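Local structure of ALDH21) (Physcomitrella patens subsp. patens, 5MZ5) at residues V70-A81 against L242-F252. The protein oxidises succinic semialdehyde in an NADP(+)-dependent reaction, as an aldehyde dehydrogenase with a Rossmann-type nucleotide-binding fold. Sequence-based numbering, arbitrary orientation.
Sequences VPQATHKDIDDA and LPVSREDADMF
His75 turns its ring away from the backbone N (chi1 -173°) and across the end of Met251, whose chain runs out extended and then bends at chi3 (72°). That bend carries the methyl CE over one face of the imidazole, 4.2 Å from the ring centroid, a CH-pi contact, while SD approaches the same ring obliquely. Asp248 OD1 comes to the ring edge instead, 3.2 Å from His75 CD2, with the carboxylate turned well away from the ring plane. One helical turn on, Ile78 reaches across to 242-252: its CD1 lies 3.5 Å from Asp248 CB and meets the Val244 methyls tip to tip, its CG2 rests on Met251, and its CG1 reaches Leu242 CD1, which also touches Ala81 CB. Ala73 CB packs on Leu242 CB at 3.8 Å. Farther along, the Gln72 amide lies against the serine methylene, OE1 3.4 Å from Ser245 CB, and Val70 CG1 presses tightly on Pro243 CG at 3.5 Å. Cut back to an alanine, Gln72 would lose that amide, which would probably open a gap beside Ser245 CB. No hydrogen bond joins the segments; within 70-81, Thr74 and Asp77 form a capping box, Thr74 N giving Asp77 OD2 a nearly straight bond. Asp77 OD2 is also salt-bridged to Arg53, and Asp79 OD1, which touches Met251 CE, to Arg257. The contact seats the end of strand 66-71 and the first turns of helix 75-94 on the connection from strand 239-241, at the edge of the Rossmann-type sheet, to helix 251-254. That connection carries Arg246, an NADP(+)-binding residue, while Phe252 packs on Val210 and Lys212 of neighbouring strand 209-212, and Pro243 on Ile42 of strand 38-44.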
loop_
_atom_site.group_PDB
_atom_site.type_symbol
_atom_site.label_atom_id
_atom_site.label_comp_id
_atom_site.label_asym_id
_atom_site.label_seq_id
_atom_site.Cartn_x
_atom_site.Cartn_y
_atom_site.Cartn_z
ATOM N N VAL A 70 -45.097 -11.808 -1.995
ATOM C CA VAL A 70 -44.062 -11.586 -0.968
ATOM C C VAL A 70 -44.707 -11.000 0.289
ATOM O O VAL A 70 -45.429 -10.009 0.166
ATOM C CB VAL A 70 -42.962 -10.623 -1.513
ATOM C CG1 VAL A 70 -41.923 -10.322 -0.457
ATOM C CG2 VAL A 70 -42.310 -11.166 -2.768
ATOM N N PRO A 71 -44.453 -11.542 1.501
ATOM C CA PRO A 71 -44.995 -10.908 2.712
ATOM C C PRO A 71 -44.479 -9.478 2.873
ATOM O O PRO A 71 -43.326 -9.185 2.547
ATOM C CB PRO A 71 -44.454 -11.787 3.851
ATOM C CG PRO A 71 -44.057 -13.065 3.217
ATOM C CD PRO A 71 -43.585 -12.686 1.854
ATOM N N GLN A 72 -45.352 -8.577 3.321
ATOM C CA GLN A 72 -44.967 -7.193 3.560
ATOM C C GLN A 72 -44.681 -7.031 5.046
ATOM O O GLN A 72 -45.516 -7.399 5.873
ATOM C CB GLN A 72 -46.031 -6.200 3.072
ATOM C CG GLN A 72 -45.501 -4.771 3.044
ATOM C CD GLN A 72 -46.440 -3.830 2.353
ATOM O OE1 GLN A 72 -47.424 -3.353 2.932
ATOM N NE2 GLN A 72 -46.110 -3.492 1.117
ATOM N N ALA A 73 -43.483 -6.513 5.377
ATOM C CA ALA A 73 -43.065 -6.312 6.764
ATOM C C ALA A 73 -43.831 -5.176 7.420
ATOM O O ALA A 73 -44.103 -4.153 6.788
ATOM C CB ALA A 73 -41.563 -6.041 6.834
ATOM N N THR A 74 -44.188 -5.359 8.690
ATOM C CA THR A 74 -44.871 -4.310 9.452
ATOM C C THR A 74 -43.789 -3.420 10.083
ATOM O O THR A 74 -42.599 -3.750 10.028
ATOM C CB THR A 74 -45.793 -4.910 10.526
ATOM O OG1 THR A 74 -45.002 -5.604 11.492
ATOM C CG2 THR A 74 -46.890 -5.828 9.943
ATOM N N HIS A 75 -44.210 -2.326 10.715
ATOM C CA HIS A 75 -43.346 -1.407 11.447
ATOM C C HIS A 75 -42.617 -2.156 12.584
ATOM O O HIS A 75 -41.432 -1.911 12.810
ATOM C CB HIS A 75 -44.188 -0.263 12.011
ATOM C CG HIS A 75 -43.372 0.817 12.635
ATOM N ND1 HIS A 75 -42.974 0.749 13.970
ATOM C CD2 HIS A 75 -42.889 1.956 12.087
ATOM C CE1 HIS A 75 -42.247 1.837 14.179
ATOM N NE2 HIS A 75 -42.167 2.595 13.075
ATOM N N LYS A 76 -43.339 -3.064 13.284
ATOM C CA LYS A 76 -42.800 -3.870 14.367
ATOM C C LYS A 76 -41.690 -4.797 13.851
ATOM O O LYS A 76 -40.675 -4.935 14.535
ATOM C CB LYS A 76 -43.902 -4.658 15.092
ATOM C CG LYS A 76 -43.467 -5.153 16.468
ATOM C CD LYS A 76 -44.016 -6.544 16.769
ATOM C CE LYS A 76 -43.754 -6.988 18.188
ATOM N NZ LYS A 76 -42.321 -7.305 18.416
ATOM N N ASP A 77 -41.866 -5.386 12.636
ATOM C CA ASP A 77 -40.864 -6.237 11.994
ATOM C C ASP A 77 -39.568 -5.463 11.764
ATOM O O ASP A 77 -38.493 -5.969 12.099
ATOM C CB ASP A 77 -41.377 -6.807 10.656
ATOM C CG ASP A 77 -42.531 -7.784 10.762
ATOM O OD1 ASP A 77 -42.617 -8.504 11.793
ATOM O OD2 ASP A 77 -43.338 -7.846 9.809
ATOM N N ILE A 78 -39.669 -4.217 11.237
ATOM C CA ILE A 78 -38.500 -3.365 10.977
ATOM C C ILE A 78 -37.775 -3.032 12.293
ATOM O O ILE A 78 -36.552 -3.165 12.355
ATOM C CB ILE A 78 -38.845 -2.119 10.116
ATOM C CG1 ILE A 78 -39.553 -2.536 8.808
ATOM C CG2 ILE A 78 -37.581 -1.307 9.784
ATOM C CD1 ILE A 78 -40.555 -1.526 8.343
ATOM N N ASP A 79 -38.536 -2.669 13.351
ATOM C CA ASP A 79 -37.971 -2.406 14.676
ATOM C C ASP A 79 -37.211 -3.607 15.221
ATOM O O ASP A 79 -36.103 -3.446 15.718
ATOM C CB ASP A 79 -39.058 -2.000 15.671
ATOM C CG ASP A 79 -39.215 -0.511 15.791
ATOM O OD1 ASP A 79 -38.183 0.200 15.725
ATOM O OD2 ASP A 79 -40.368 -0.048 15.968
ATOM N N ASP A 80 -37.806 -4.799 15.102
ATOM C CA ASP A 80 -37.227 -6.068 15.546
ATOM C C ASP A 80 -35.971 -6.401 14.750
ATOM O O ASP A 80 -34.999 -6.872 15.340
ATOM C CB ASP A 80 -38.260 -7.220 15.459
ATOM C CG ASP A 80 -39.449 -7.116 16.408
ATOM O OD1 ASP A 80 -39.362 -6.352 17.394
ATOM O OD2 ASP A 80 -40.462 -7.803 16.166
ATOM N N ALA A 81 -35.984 -6.115 13.423
ATOM C CA ALA A 81 -34.857 -6.334 12.514
ATOM C C ALA A 81 -33.668 -5.482 12.915
ATOM O O ALA A 81 -32.539 -5.989 12.987
ATOM C CB ALA A 81 -35.269 -6.034 11.074
ATOM N N LEU A 242 -36.226 -7.220 4.020
ATOM C CA LEU A 242 -37.645 -6.893 4.088
ATOM C C LEU A 242 -38.123 -5.892 3.010
ATOM O O LEU A 242 -37.753 -4.714 3.067
ATOM C CB LEU A 242 -38.033 -6.326 5.477
ATOM C CG LEU A 242 -37.235 -6.713 6.715
ATOM C CD1 LEU A 242 -37.125 -5.526 7.663
ATOM C CD2 LEU A 242 -37.905 -7.873 7.449
ATOM N N PRO A 243 -38.978 -6.320 2.052
ATOM C CA PRO A 243 -39.609 -5.345 1.134
ATOM C C PRO A 243 -40.568 -4.540 2.027
ATOM O O PRO A 243 -41.297 -5.110 2.849
ATOM C CB PRO A 243 -40.359 -6.231 0.121
ATOM C CG PRO A 243 -39.868 -7.638 0.390
ATOM C CD PRO A 243 -39.523 -7.670 1.833
ATOM N N VAL A 244 -40.455 -3.223 1.983
ATOM C CA VAL A 244 -41.187 -2.369 2.923
ATOM C C VAL A 244 -42.157 -1.414 2.199
ATOM O O VAL A 244 -41.874 -0.926 1.088
ATOM C CB VAL A 244 -40.142 -1.654 3.858
ATOM C CG1 VAL A 244 -40.704 -0.444 4.577
ATOM C CG2 VAL A 244 -39.555 -2.633 4.869
ATOM N N SER A 245 -43.324 -1.196 2.836
ATOM C CA SER A 245 -44.368 -0.278 2.379
ATOM C C SER A 245 -43.870 1.169 2.542
ATOM O O SER A 245 -42.952 1.441 3.325
ATOM C CB SER A 245 -45.654 -0.472 3.185
ATOM O OG SER A 245 -45.473 -0.204 4.570
ATOM N N ARG A 246 -44.510 2.091 1.832
ATOM C CA ARG A 246 -44.193 3.513 1.853
ATOM C C ARG A 246 -44.292 4.116 3.260
ATOM O O ARG A 246 -43.444 4.919 3.632
ATOM C CB ARG A 246 -45.119 4.257 0.884
ATOM C CG ARG A 246 -44.535 5.573 0.438
ATOM C CD ARG A 246 -45.499 6.339 -0.396
ATOM N NE ARG A 246 -45.112 7.743 -0.494
ATOM C CZ ARG A 246 -45.805 8.641 -1.172
ATOM N NH1 ARG A 246 -46.912 8.290 -1.812
ATOM N NH2 ARG A 246 -45.394 9.898 -1.225
ATOM N N GLU A 247 -45.289 3.680 4.050
ATOM C CA GLU A 247 -45.554 4.178 5.404
ATOM C C GLU A 247 -44.396 3.953 6.400
ATOM O O GLU A 247 -44.314 4.676 7.403
ATOM C CB GLU A 247 -46.907 3.671 6.014
ATOM C CG GLU A 247 -47.542 2.389 5.475
ATOM C CD GLU A 247 -48.366 2.509 4.207
ATOM O OE1 GLU A 247 -49.540 2.936 4.300
ATOM O OE2 GLU A 247 -47.852 2.138 3.126
ATOM N N ASP A 248 -43.516 2.962 6.123
ATOM C CA ASP A 248 -42.403 2.589 6.985
ATOM C C ASP A 248 -41.025 2.708 6.345
ATOM O O ASP A 248 -40.028 2.494 7.031
ATOM C CB ASP A 248 -42.604 1.161 7.510
ATOM C CG ASP A 248 -43.925 0.920 8.215
ATOM O OD1 ASP A 248 -44.230 1.671 9.169
ATOM O OD2 ASP A 248 -44.645 -0.046 7.825
ATOM N N ALA A 249 -40.955 3.049 5.051
ATOM C CA ALA A 249 -39.689 3.176 4.313
ATOM C C ALA A 249 -38.682 4.149 4.947
ATOM O O ALA A 249 -37.481 3.888 4.898
ATOM C CB ALA A 249 -39.959 3.549 2.861
ATOM N N ASP A 250 -39.174 5.230 5.575
ATOM C CA ASP A 250 -38.372 6.273 6.230
ATOM C C ASP A 250 -37.455 5.766 7.356
ATOM O O ASP A 250 -36.420 6.380 7.605
ATOM C CB ASP A 250 -39.262 7.433 6.736
ATOM C CG ASP A 250 -38.473 8.701 7.008
ATOM O OD1 ASP A 250 -37.698 9.121 6.118
ATOM O OD2 ASP A 250 -38.603 9.255 8.126
ATOM N N MET A 251 -37.808 4.633 7.998
ATOM C CA MET A 251 -37.002 3.997 9.052
ATOM C C MET A 251 -35.567 3.688 8.570
ATOM O O MET A 251 -34.611 3.883 9.317
ATOM C CB MET A 251 -37.685 2.717 9.555
ATOM C CG MET A 251 -39.043 2.973 10.224
ATOM S SD MET A 251 -39.765 1.471 10.915
ATOM C CE MET A 251 -38.676 1.214 12.332
ATOM N N PHE A 252 -35.429 3.304 7.285
ATOM C CA PHE A 252 -34.154 3.008 6.642
ATOM C C PHE A 252 -33.268 4.246 6.498
ATOM O O PHE A 252 -32.036 4.126 6.403
ATOM C CB PHE A 252 -34.397 2.336 5.286
ATOM C CG PHE A 252 -34.804 0.894 5.460
ATOM C CD1 PHE A 252 -36.144 0.546 5.677
ATOM C CD2 PHE A 252 -33.850 -0.120 5.443
ATOM C CE1 PHE A 252 -36.514 -0.792 5.869
ATOM C CE2 PHE A 252 -34.223 -1.451 5.635
ATOM C CZ PHE A 252 -35.545 -1.777 5.860
#